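Local coordinates for protein transport protein HOFQ (Aggregatibacter actinomycetemcomitans, PDB 2Y3M) that binds DNA through its extra-membranous domains and, as a competence secretin of the outer membrane, probably takes part in DNA uptake, at residues 5-16 with 66-77. Residues are numbered along the deposited sequence; the frame is centred on the assembly and turned at random.
Sequences NPVFSIRLKQAP and LWQENGIYYFTK
Pro6 rests its CB against the phenol end of Tyr74, 3.4 Å from OH; the backbone bonds to this partner strand begin at Val7, so a proline without an N-H costs none. Val7 exchanges two nearly straight backbone bonds with Phe75. Phe8 takes Tyr74 CD1 over the centre of one ring face, 3.5 Å above the plane, the rings inclined at 39°; both flat aromatic rings also pack on Met121 of helix 117-125. Small Ser9 meets the edge of the Phe75 ring with its CB, 3.7 Å from CE1; chi1 of 72° leans that ring toward strand 6-14.

Ile10 CD1 touches Glu69 CB, while the Glu69 carboxylate pairs with Lys62 of the second subunit. The antiparallel ladder then breaks at a beta bulge, Asn70 and Gly71 set against Arg11, whose N reaches Gly71 O through a water. Strand 6-14 is outermost within its chain, but the second subunit continues the sheet, its Asp35 salt-bridged to Arg11. Leu12 CD2 packs on Glu69 CB. Lys13 and Gln68 restore paired bonds; both are exposed, which suits long polar chains, and their aliphatic parts cross, Lys13 CB 4.0 Å from Gln68 CG. Gln14 lays CG over the Trp67 six-membered ring, a CH-pi contact 3.8 Å from its centroid, and Ala15 N closes the ladder on Leu66 O.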
ATOM      1  N   ASN B   5     -11.674  23.617 -20.041  1.00 77.17           N
ATOM      2  CA  ASN B   5     -11.067  23.758 -18.685  1.00 71.00           C
ATOM      3  C   ASN B   5      -9.813  22.882 -18.502  1.00 62.54           C
ATOM      4  O   ASN B   5      -9.915  21.652 -18.448  1.00 63.73           O
ATOM      5  CB  ASN B   5     -12.111  23.449 -17.608  1.00 79.15           C
ATOM      6  CG  ASN B   5     -12.049  24.413 -16.436  1.00 80.33           C
ATOM      7  OD1 ASN B   5     -11.871  25.621 -16.614  1.00 79.85           O
ATOM      8  ND2 ASN B   5     -12.216  23.885 -15.228  1.00 84.14           N
ATOM      9  N   PRO B   6      -8.626  23.516 -18.414  1.00 55.71           N
ATOM     10  CA  PRO B   6      -7.340  22.806 -18.313  1.00 49.68           C
ATOM     11  C   PRO B   6      -7.131  22.055 -16.993  1.00 47.69           C
ATOM     12  O   PRO B   6      -7.480  22.563 -15.920  1.00 49.67           O
ATOM     13  CB  PRO B   6      -6.303  23.926 -18.465  1.00 47.14           C
ATOM     14  CG  PRO B   6      -7.017  25.168 -18.054  1.00 50.18           C
ATOM     15  CD  PRO B   6      -8.440  24.978 -18.494  1.00 55.54           C
ATOM     16  N   VAL B   7      -6.561  20.854 -17.094  1.00 44.81           N
ATOM     17  CA  VAL B   7      -6.340  19.981 -15.942  1.00 43.27           C
ATOM     18  C   VAL B   7      -4.901  19.490 -15.843  1.00 38.86           C
ATOM     19  O   VAL B   7      -4.207  19.349 -16.854  1.00 38.44           O
ATOM     20  CB  VAL B   7      -7.273  18.724 -15.956  1.00 47.31           C
ATOM     21  CG1 VAL B   7      -8.743  19.119 -15.821  1.00 54.35           C
ATOM     22  CG2 VAL B   7      -7.039  17.858 -17.204  1.00 47.99           C
ATOM     23  N   PHE B   8      -4.462  19.240 -14.613  1.00 37.78           N
ATOM     24  CA  PHE B   8      -3.235  18.500 -14.363  1.00 35.31           C
ATOM     25  C   PHE B   8      -3.584  17.016 -14.315  1.00 35.00           C
ATOM     26  O   PHE B   8      -4.657  16.630 -13.850  1.00 37.10           O
ATOM     27  CB  PHE B   8      -2.577  18.952 -13.058  1.00 36.70           C
ATOM     28  CG  PHE B   8      -2.048  20.364 -13.100  1.00 39.04           C
ATOM     29  CD1 PHE B   8      -0.758  20.623 -13.563  1.00 39.77           C
ATOM     30  CD2 PHE B   8      -2.840  21.435 -12.677  1.00 41.39           C
ATOM     31  CE1 PHE B   8      -0.261  21.928 -13.603  1.00 44.08           C
ATOM     32  CE2 PHE B   8      -2.356  22.743 -12.716  1.00 44.92           C
ATOM     33  CZ  PHE B   8      -1.064  22.992 -13.179  1.00 46.31           C
ATOM     34  N   SER B   9      -2.677  16.190 -14.815  1.00 34.21           N
ATOM     35  CA  SER B   9      -2.914  14.761 -14.935  1.00 34.92           C
ATOM     36  C   SER B   9      -1.672  13.990 -14.534  1.00 34.00           C
ATOM     37  O   SER B   9      -0.564  14.348 -14.926  1.00 34.93           O
ATOM     38  CB  SER B   9      -3.290  14.409 -16.368  1.00 38.15           C
ATOM     39  OG  SER B   9      -3.925  13.151 -16.414  1.00 42.06           O
ATOM     40  N   ILE B  10      -1.861  12.937 -13.746  1.00 33.78           N
ATOM     41  CA  ILE B  10      -0.755  12.074 -13.355  1.00 33.63           C
ATOM     42  C   ILE B  10      -1.172  10.599 -13.342  1.00 34.68           C
ATOM     43  O   ILE B  10      -2.263  10.240 -12.887  1.00 35.28           O
ATOM     44  CB  ILE B  10      -0.124  12.521 -12.005  1.00 33.73           C
ATOM     45  CG1 ILE B  10       1.144  11.708 -11.695  1.00 35.63           C
ATOM     46  CG2 ILE B  10      -1.153  12.466 -10.878  1.00 33.93           C
ATOM     47  CD1 ILE B  10       1.933  12.210 -10.498  1.00 38.84           C
ATOM     48  N   ARG B  11      -0.298   9.759 -13.882  1.00 36.55           N
ATOM     49  CA  ARG B  11      -0.528   8.327 -13.932  1.00 39.19           C
ATOM     50  C   ARG B  11       0.218   7.637 -12.793  1.00 37.66           C
ATOM     51  O   ARG B  11       1.410   7.867 -12.588  1.00 37.95           O
ATOM     52  CB  ARG B  11      -0.107   7.777 -15.297  1.00 45.07           C
ATOM     53  CG  ARG B  11      -0.367   6.291 -15.500  1.00 51.43           C
ATOM     54  CD  ARG B  11      -0.251   5.915 -16.973  1.00 61.68           C
ATOM     55  NE  ARG B  11      -1.383   6.423 -17.747  1.00 66.53           N
ATOM     56  CZ  ARG B  11      -2.441   5.696 -18.099  1.00 73.97           C
ATOM     57  NH1 ARG B  11      -2.518   4.415 -17.755  1.00 78.31           N
ATOM     58  NH2 ARG B  11      -3.421   6.245 -18.801  1.00 78.54           N
ATOM     59  N   LEU B  12      -0.506   6.817 -12.037  1.00 37.89           N
ATOM     60  CA  LEU B  12       0.087   5.978 -11.002  1.00 38.00           C
ATOM     61  C   LEU B  12       0.078   4.529 -11.470  1.00 41.57           C
ATOM     62  O   LEU B  12      -0.982   3.955 -11.728  1.00 44.59           O
ATOM     63  CB  LEU B  12      -0.670   6.108  -9.669  1.00 37.87           C
ATOM     64  CG  LEU B  12      -0.788   7.456  -8.937  1.00 37.36           C
ATOM     65  CD1 LEU B  12      -1.442   7.257  -7.572  1.00 40.47           C
ATOM     66  CD2 LEU B  12       0.562   8.136  -8.774  1.00 37.25           C
ATOM     67  N   LYS B  13       1.267   3.952 -11.601  1.00 43.44           N
ATOM     68  CA  LYS B  13       1.417   2.551 -11.982  1.00 48.21           C
ATOM     69  C   LYS B  13       1.739   1.732 -10.734  1.00 47.27           C
ATOM     70  O   LYS B  13       2.457   2.210  -9.852  1.00 45.13           O
ATOM     71  CB  LYS B  13       2.529   2.403 -13.031  1.00 53.68           C
ATOM     72  CG  LYS B  13       2.461   1.109 -13.847  1.00 62.34           C
ATOM     73  CD  LYS B  13       3.637   0.956 -14.810  1.00 71.72           C
ATOM     74  CE  LYS B  13       3.404   1.708 -16.123  1.00 77.65           C
ATOM     75  NZ  LYS B  13       4.339   1.275 -17.209  1.00 90.64           N
ATOM     76  N   GLN B  14       1.199   0.517 -10.646  1.00 73.37           N
ATOM     77  CA  GLN B  14       1.522  -0.364  -9.522  1.00 70.30           C
ATOM     78  C   GLN B  14       2.926  -0.929  -9.663  1.00 68.78           C
ATOM     79  O   GLN B  14       3.269  -1.515 -10.690  1.00 71.11           O
ATOM     80  CB  GLN B  14       0.500  -1.492  -9.361  1.00 71.94           C
ATOM     81  CG  GLN B  14      -0.548  -1.216  -8.285  1.00 75.54           C
ATOM     82  CD  GLN B  14      -1.243  -2.471  -7.784  1.00 80.12           C
ATOM     83  OE1 GLN B  14      -1.230  -3.509  -8.444  1.00 82.36           O
ATOM     84  NE2 GLN B  14      -1.857  -2.376  -6.609  1.00 84.84           N
ATOM     85  N   ALA B  15       3.728  -0.732  -8.624  1.00 67.44           N
ATOM     86  CA  ALA B  15       5.120  -1.170  -8.603  1.00 68.34           C
ATOM     87  C   ALA B  15       5.250  -2.697  -8.611  1.00 66.28           C
ATOM     88  O   ALA B  15       4.351  -3.397  -8.138  1.00 64.06           O
ATOM     89  CB  ALA B  15       5.830  -0.574  -7.393  1.00 69.61           C
ATOM     90  N   PRO B  16       6.364  -3.221  -9.165  1.00 69.68           N
ATOM     91  CA  PRO B  16       6.613  -4.669  -9.110  1.00 69.71           C
ATOM     92  C   PRO B  16       6.793  -5.155  -7.672  1.00 65.41           C
ATOM     93  O   PRO B  16       7.621  -4.630  -6.925  1.00 65.38           O
ATOM     94  CB  PRO B  16       7.907  -4.840  -9.915  1.00 76.77           C
ATOM     95  CG  PRO B  16       7.967  -3.638 -10.797  1.00 81.96           C
ATOM     96  CD  PRO B  16       7.374  -2.527  -9.984  1.00 76.67           C
ATOM     97  N   LEU B  66       3.316   1.268  -2.852  1.00 52.02           N
ATOM     98  CA  LEU B  66       2.923   0.407  -3.965  1.00 50.05           C
ATOM     99  C   LEU B  66       2.858   1.122  -5.324  1.00 48.42           C
ATOM    100  O   LEU B  66       2.682   0.475  -6.359  1.00 48.23           O
ATOM    101  CB  LEU B  66       1.575  -0.269  -3.658  1.00 50.40           C
ATOM    102  CG  LEU B  66       1.458  -1.192  -2.431  1.00 53.52           C
ATOM    103  CD1 LEU B  66       0.009  -1.560  -2.186  1.00 55.78           C
ATOM    104  CD2 LEU B  66       2.316  -2.462  -2.545  1.00 53.49           C
ATOM    105  N   TRP B  67       3.019   2.443  -5.327  1.00 48.65           N
ATOM    106  CA  TRP B  67       2.771   3.226  -6.536  1.00 47.05           C
ATOM    107  C   TRP B  67       3.980   4.004  -7.033  1.00 49.11           C
ATOM    108  O   TRP B  67       4.666   4.676  -6.260  1.00 52.37           O
ATOM    109  CB  TRP B  67       1.597   4.176  -6.311  1.00 46.86           C
ATOM    110  CG  TRP B  67       0.391   3.474  -5.784  1.00 47.37           C
ATOM    111  CD1 TRP B  67       0.047   3.310  -4.474  1.00 50.22           C
ATOM    112  CD2 TRP B  67      -0.620   2.813  -6.552  1.00 46.31           C
ATOM    113  NE1 TRP B  67      -1.121   2.598  -4.376  1.00 51.75           N
ATOM    114  CE2 TRP B  67      -1.555   2.280  -5.636  1.00 49.43           C
ATOM    115  CE3 TRP B  67      -0.831   2.627  -7.927  1.00 44.50           C
ATOM    116  CZ2 TRP B  67      -2.689   1.569  -6.049  1.00 51.16           C
ATOM    117  CZ3 TRP B  67      -1.961   1.925  -8.339  1.00 46.32           C
ATOM    118  CH2 TRP B  67      -2.875   1.400  -7.397  1.00 49.78           C
ATOM    119  N   GLN B  68       4.235   3.899  -8.331  1.00 49.06           N
ATOM    120  CA  GLN B  68       5.220   4.751  -8.981  1.00 52.32           C
ATOM    121  C   GLN B  68       4.520   5.767  -9.871  1.00 50.26           C
ATOM    122  O   GLN B  68       3.527   5.463 -10.538  1.00 47.18           O
ATOM    123  CB  GLN B  68       6.268   3.939  -9.753  1.00 57.02           C
ATOM    124  CG  GLN B  68       5.721   2.845 -10.663  1.00 57.33           C
ATOM    125  CD  GLN B  68       6.750   1.752 -10.943  1.00 64.95           C
ATOM    126  OE1 GLN B  68       7.585   1.431 -10.092  1.00 67.49           O
ATOM    127  NE2 GLN B  68       6.688   1.175 -12.138  1.00 69.42           N
ATOM    128  N   GLU B  69       5.032   6.989  -9.850  1.00 52.99           N
ATOM    129  CA  GLU B  69       4.416   8.080 -10.584  1.00 51.98           C
ATOM    130  C   GLU B  69       5.281   8.539 -11.748  1.00 55.56           C
ATOM    131  O   GLU B  69       6.495   8.718 -11.611  1.00 61.42           O
ATOM    132  CB  GLU B  69       4.065   9.251  -9.654  1.00 53.81           C
ATOM    133  CG  GLU B  69       4.992   9.441  -8.454  1.00 59.90           C
ATOM    134  CD  GLU B  69       4.716  10.725  -7.682  1.00 65.82           C
ATOM    135  OE1 GLU B  69       4.340  11.742  -8.304  1.00 66.56           O
ATOM    136  OE2 GLU B  69       4.892  10.721  -6.446  1.00 70.48           O
ATOM    137  N   ASN B  70       4.638   8.695 -12.900  1.00 56.13           N
ATOM    138  CA  ASN B  70       5.263   9.271 -14.077  1.00 55.56           C
ATOM    139  C   ASN B  70       5.102  10.790 -14.020  1.00 50.12           C
ATOM    140  O   ASN B  70       4.502  11.311 -13.078  1.00 47.67           O
ATOM    141  CB  ASN B  70       4.633   8.677 -15.341  1.00 60.11           C
ATOM    142  CG  ASN B  70       4.868   7.171 -15.461  1.00 68.27           C
ATOM    143  OD1 ASN B  70       3.925   6.394 -15.635  1.00 73.35           O
ATOM    144  ND2 ASN B  70       6.129   6.754 -15.353  1.00 70.40           N
ATOM    145  N   GLY B  71       5.643  11.503 -15.002  1.00 50.05           N
ATOM    146  CA  GLY B  71       5.528  12.961 -15.027  1.00 46.33           C
ATOM    147  C   GLY B  71       4.089  13.455 -15.009  1.00 43.19           C
ATOM    148  O   GLY B  71       3.165  12.722 -15.370  1.00 44.61           O
ATOM    149  N   ILE B  72       3.901  14.698 -14.578  1.00 40.60           N
ATOM    150  CA  ILE B  72       2.586  15.332 -14.613  1.00 38.94           C
ATOM    151  C   ILE B  72       2.317  15.905 -16.008  1.00 39.17           C
ATOM    152  O   ILE B  72       3.216  16.435 -16.664  1.00 40.12           O
ATOM    153  CB  ILE B  72       2.420  16.422 -13.528  1.00 38.22           C
ATOM    154  CG1 ILE B  72       2.736  15.868 -12.136  1.00 40.03           C
ATOM    155  CG2 ILE B  72       1.002  16.993 -13.533  1.00 38.37           C
ATOM    156  CD1 ILE B  72       4.091  16.278 -11.597  1.00 41.45           C
ATOM    157  N   TYR B  73       1.074  15.768 -16.455  1.00 39.52           N
ATOM    158  CA  TYR B  73       0.659  16.214 -17.772  1.00 40.90           C
ATOM    159  C   TYR B  73      -0.389  17.320 -17.600  1.00 39.02           C
ATOM    160  O   TYR B  73      -1.362  17.149 -16.869  1.00 39.39           O
ATOM    161  CB  TYR B  73       0.117  15.004 -18.551  1.00 45.45           C
ATOM    162  CG  TYR B  73      -0.165  15.203 -20.028  1.00 50.98           C
ATOM    163  CD1 TYR B  73       0.779  15.782 -20.883  1.00 54.46           C
ATOM    164  CD2 TYR B  73      -1.369  14.763 -20.585  1.00 57.02           C
ATOM    165  CE1 TYR B  73       0.514  15.945 -22.253  1.00 60.36           C
ATOM    166  CE2 TYR B  73      -1.645  14.918 -21.949  1.00 62.66           C
ATOM    167  CZ  TYR B  73      -0.701  15.509 -22.775  1.00 64.09           C
ATOM    168  OH  TYR B  73      -0.976  15.664 -24.116  1.00 70.72           O
ATOM    169  N   TYR B  74      -0.168  18.463 -18.245  1.00 38.39           N
ATOM    170  CA  TYR B  74      -1.094  19.598 -18.165  1.00 37.65           C
ATOM    171  C   TYR B  74      -1.653  19.927 -19.551  1.00 39.74           C
ATOM    172  O   TYR B  74      -0.913  20.312 -20.457  1.00 41.01           O
ATOM    173  CB  TYR B  74      -0.407  20.815 -17.526  1.00 37.37           C
ATOM    174  CG  TYR B  74      -1.244  22.080 -17.509  1.00 38.79           C
ATOM    175  CD1 TYR B  74      -2.281  22.254 -16.581  1.00 39.39           C
ATOM    176  CD2 TYR B  74      -0.994  23.106 -18.418  1.00 40.00           C
ATOM    177  CE1 TYR B  74      -3.052  23.425 -16.575  1.00 41.96           C
ATOM    178  CE2 TYR B  74      -1.755  24.274 -18.423  1.00 42.22           C
ATOM    179  CZ  TYR B  74      -2.779  24.429 -17.506  1.00 43.41           C
ATOM    180  OH  TYR B  74      -3.513  25.597 -17.527  1.00 46.57           O
ATOM    181  N   PHE B  75      -2.964  19.760 -19.708  1.00 41.29           N
ATOM    182  CA  PHE B  75      -3.609  19.865 -21.014  1.00 44.79           C
ATOM    183  C   PHE B  75      -5.083  20.225 -20.864  1.00 47.22           C
ATOM    184  O   PHE B  75      -5.621  20.208 -19.753  1.00 47.21           O
ATOM    185  CB  PHE B  75      -3.457  18.541 -21.782  1.00 48.54           C
ATOM    186  CG  PHE B  75      -4.300  17.413 -21.238  1.00 50.73           C
ATOM    187  CD1 PHE B  75      -3.990  16.811 -20.019  1.00 48.47           C
ATOM    188  CD2 PHE B  75      -5.406  16.952 -21.950  1.00 56.89           C
ATOM    189  CE1 PHE B  75      -4.771  15.770 -19.519  1.00 52.28           C
ATOM    190  CE2 PHE B  75      -6.189  15.911 -21.460  1.00 61.20           C
ATOM    191  CZ  PHE B  75      -5.872  15.319 -20.242  1.00 59.25           C
ATOM    192  N   THR B  76      -5.734  20.539 -21.985  1.00 58.37           N
ATOM    193  CA  THR B  76      -7.171  20.815 -22.005  1.00 62.45           C
ATOM    194  C   THR B  76      -7.950  19.554 -22.371  1.00 68.48           C
ATOM    195  O   THR B  76      -7.727  18.953 -23.427  1.00 69.93           O
ATOM    196  CB  THR B  76      -7.521  21.978 -22.963  1.00 61.69           C
ATOM    197  OG1 THR B  76      -6.858  23.165 -22.520  1.00 57.78           O
ATOM    198  CG2 THR B  76      -9.023  22.243 -22.992  1.00 66.62           C
ATOM    199  N   LYS B  77      -8.865  19.176 -21.480  1.00 72.85           N
ATOM    200  CA  LYS B  77      -9.637  17.943 -21.588  1.00 79.92           C
ATOM    201  C   LYS B  77     -10.759  18.075 -22.618  1.00 84.58           C
ATOM    202  O   LYS B  77     -10.515  18.066 -23.827  1.00 84.27           O
ATOM    203  CB  LYS B  77     -10.217  17.591 -20.217  1.00 83.62           C
ATOM    204  CG  LYS B  77     -10.541  16.128 -20.005  1.00 90.74           C
ATOM    205  CD  LYS B  77     -11.109  15.916 -18.611  1.00 95.70           C
ATOM    206  CE  LYS B  77     -11.896  14.618 -18.507  1.00105.73           C
ATOM    207  NZ  LYS B  77     -11.009  13.423 -18.452  1.00107.16           N
TER
HETATM  208  O   HOH W   1       1.012  10.930 -15.950  1.00 44.05           O